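PHA granule-associated protein (PDB 5IP0) probably coats the surface of intracellular polyhydroxyalkanoate granules as an amphiphilic, surfactant-like phasin. Local coordinates at residues Q33-L37 and K89-L93. Residues are numbered along the deposited sequence; the frame is centred on the assembly and turned at random.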
ATOM      1  N   GLN D  33       6.515   1.035   6.375  1.00 69.46           N
ATOM      2  CA  GLN D  33       5.685   1.865   7.243  1.00 69.98           C
ATOM      3  C   GLN D  33       4.540   2.500   6.483  1.00 69.61           C
ATOM      4  O   GLN D  33       3.424   2.578   6.994  1.00 77.92           O
ATOM      5  CB  GLN D  33       6.521   2.921   7.952  1.00 70.91           C
ATOM      6  CG  GLN D  33       7.444   2.331   8.996  1.00 71.52           C
ATOM      7  CD  GLN D  33       8.198   3.384   9.765  1.00 78.31           C
ATOM      8  OE1 GLN D  33       7.575   4.242  10.383  1.00 95.10           O
ATOM      9  NE2 GLN D  33       9.536   3.325   9.752  1.00 72.91           N
ATOM     10  N   LEU D  34       4.798   2.987   5.270  1.00 69.30           N
ATOM     11  CA  LEU D  34       3.718   3.511   4.441  1.00 69.62           C
ATOM     12  C   LEU D  34       2.664   2.449   4.174  1.00 68.36           C
ATOM     13  O   LEU D  34       1.463   2.713   4.300  1.00 74.51           O
ATOM     14  CB  LEU D  34       4.281   4.061   3.135  1.00 68.96           C
ATOM     15  CG  LEU D  34       5.061   5.358   3.344  1.00 71.88           C
ATOM     16  CD1 LEU D  34       5.826   5.756   2.128  1.00 69.91           C
ATOM     17  CD2 LEU D  34       4.097   6.445   3.705  1.00 70.40           C
ATOM     18  N   THR D  35       3.095   1.234   3.835  1.00 67.89           N
ATOM     19  CA  THR D  35       2.149   0.141   3.634  1.00 67.41           C
ATOM     20  C   THR D  35       1.270  -0.061   4.857  1.00 67.72           C
ATOM     21  O   THR D  35       0.043  -0.153   4.746  1.00 67.56           O
ATOM     22  CB  THR D  35       2.903  -1.145   3.308  1.00 67.15           C
ATOM     23  OG1 THR D  35       3.745  -0.926   2.177  1.00 77.43           O
ATOM     24  CG2 THR D  35       1.943  -2.259   2.977  1.00 70.92           C
ATOM     25  N   ARG D  36       1.875  -0.099   6.042  1.00 78.45           N
ATOM     26  CA  ARG D  36       1.100  -0.336   7.255  1.00 68.80           C
ATOM     27  C   ARG D  36       0.155   0.816   7.560  1.00 69.18           C
ATOM     28  O   ARG D  36      -0.937   0.610   8.106  1.00 69.42           O
ATOM     29  CB  ARG D  36       2.043  -0.604   8.404  1.00 69.52           C
ATOM     30  CG  ARG D  36       2.629  -1.992   8.354  1.00 69.37           C
ATOM     31  CD  ARG D  36       3.863  -2.104   9.207  1.00 81.12           C
ATOM     32  NE  ARG D  36       4.524  -3.392   9.073  1.00 84.51           N
ATOM     33  CZ  ARG D  36       5.747  -3.638   9.520  1.00 95.93           C
ATOM     34  NH1 ARG D  36       6.432  -2.686  10.129  1.00 89.41           N
ATOM     35  NH2 ARG D  36       6.284  -4.836   9.365  1.00125.35           N
ATOM     36  N   LEU D  37       0.587   2.043   7.292  1.00 69.43           N
ATOM     37  CA  LEU D  37      -0.288   3.186   7.484  1.00 69.93           C
ATOM     38  C   LEU D  37      -1.515   3.099   6.590  1.00 74.41           C
ATOM     39  O   LEU D  37      -2.641   3.342   7.048  1.00 74.30           O
ATOM     40  CB  LEU D  37       0.522   4.453   7.245  1.00 70.41           C
ATOM     41  CG  LEU D  37      -0.096   5.814   7.461  1.00 71.23           C
ATOM     42  CD1 LEU D  37      -0.885   5.837   8.711  1.00 71.97           C
ATOM     43  CD2 LEU D  37       1.051   6.747   7.561  1.00 71.91           C
ATOM     44  N   LYS D  89       0.079  11.025  11.457  1.00 96.60           N
ATOM     45  CA  LYS D  89       1.007   9.904  11.315  1.00 89.13           C
ATOM     46  C   LYS D  89       1.839  10.044  10.053  1.00 87.26           C
ATOM     47  O   LYS D  89       3.060   9.851  10.079  1.00 90.74           O
ATOM     48  CB  LYS D  89       0.279   8.557  11.349  1.00 77.18           C
ATOM     49  CG  LYS D  89       0.010   8.094  12.750  1.00 79.86           C
ATOM     50  CD  LYS D  89      -0.904   6.892  12.877  1.00 94.72           C
ATOM     51  CE  LYS D  89      -2.324   7.273  13.237  1.00108.33           C
ATOM     52  NZ  LYS D  89      -3.146   6.061  13.529  1.00110.96           N
ATOM     53  N   LEU D  90       1.192  10.371   8.935  1.00 84.33           N
ATOM     54  CA  LEU D  90       1.928  10.499   7.683  1.00 78.06           C
ATOM     55  C   LEU D  90       2.950  11.631   7.741  1.00 75.97           C
ATOM     56  O   LEU D  90       4.087  11.469   7.279  1.00 80.74           O
ATOM     57  CB  LEU D  90       0.948  10.699   6.534  1.00 74.37           C
ATOM     58  CG  LEU D  90       1.575  10.757   5.160  1.00 73.87           C
ATOM     59  CD1 LEU D  90       2.503   9.591   4.943  1.00 72.88           C
ATOM     60  CD2 LEU D  90       0.446  10.708   4.193  1.00 81.50           C
ATOM     61  N   SER D  91       2.571  12.785   8.302  1.00 77.36           N
ATOM     62  CA  SER D  91       3.532  13.879   8.417  1.00 78.65           C
ATOM     63  C   SER D  91       4.722  13.445   9.248  1.00 83.01           C
ATOM     64  O   SER D  91       5.872  13.666   8.863  1.00 82.35           O
ATOM     65  CB  SER D  91       2.881  15.120   9.029  1.00 85.72           C
ATOM     66  OG  SER D  91       2.767  14.997  10.430  1.00112.78           O
ATOM     67  N   ALA D  92       4.458  12.757  10.354  1.00 78.83           N
ATOM     68  CA  ALA D  92       5.532  12.259  11.190  1.00 79.10           C
ATOM     69  C   ALA D  92       6.461  11.356  10.398  1.00 77.84           C
ATOM     70  O   ALA D  92       7.684  11.504  10.447  1.00 78.25           O
ATOM     71  CB  ALA D  92       4.925  11.502  12.364  1.00 79.24           C
ATOM     72  N   LEU D  93       5.884  10.435   9.631  1.00 92.23           N
ATOM     73  CA  LEU D  93       6.654   9.513   8.797  1.00 79.37           C
ATOM     74  C   LEU D  93       7.541  10.250   7.796  1.00 75.50           C
ATOM     75  O   LEU D  93       8.707   9.877   7.596  1.00 75.36           O
ATOM     76  CB  LEU D  93       5.668   8.582   8.089  1.00 78.64           C
ATOM     77  CG  LEU D  93       6.064   7.310   7.356  1.00 91.40           C
ATOM     78  CD1 LEU D  93       7.245   6.669   8.020  1.00106.55           C
ATOM     79  CD2 LEU D  93       4.868   6.380   7.379  1.00 92.46           C
TER
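Leu93 is the knob that helix 65-109 pushes into a hollow walled by Gln33, Leu34 and Leu37 on helix 18-57. With CG anti to the backbone N (chi1 -167°), its fork reaches across the gap and splits: CD2 goes to the leucines, 3.8 Å from CD2 of Leu34 and equally near CD2 of Leu37, while CD1 lies against Gln33 CB and over the face of its amide. Leu37 answers from the other helix, running antiparallel alongside Leu93. Its CD2 drops onto the backbone of Leu90, 3.9 Å from Leu90 CA, and its CD1 rests 4.0 Å from Lys89 CB, so its two branches are shared between successive residues of the facing helix. Leu34 CD2 meets Leu90 CD1 at 3.7 Å. No hydrogen bond crosses; the grip is apolar, and the Lys89 chain bends off the seam, its NZ making a long, weak ion pair with Asp85. The helix axes run antiparallel (178°) and 11.1 Å apart. The contact lies near the middle of the long hairpin of helices 18-57 and 65-109. Leu27 and Tyr23 of a second subunit pack on its leucine flank, and Ile31 of a third packs on Thr35, placing the hairpin within a tetrameric helix bundle.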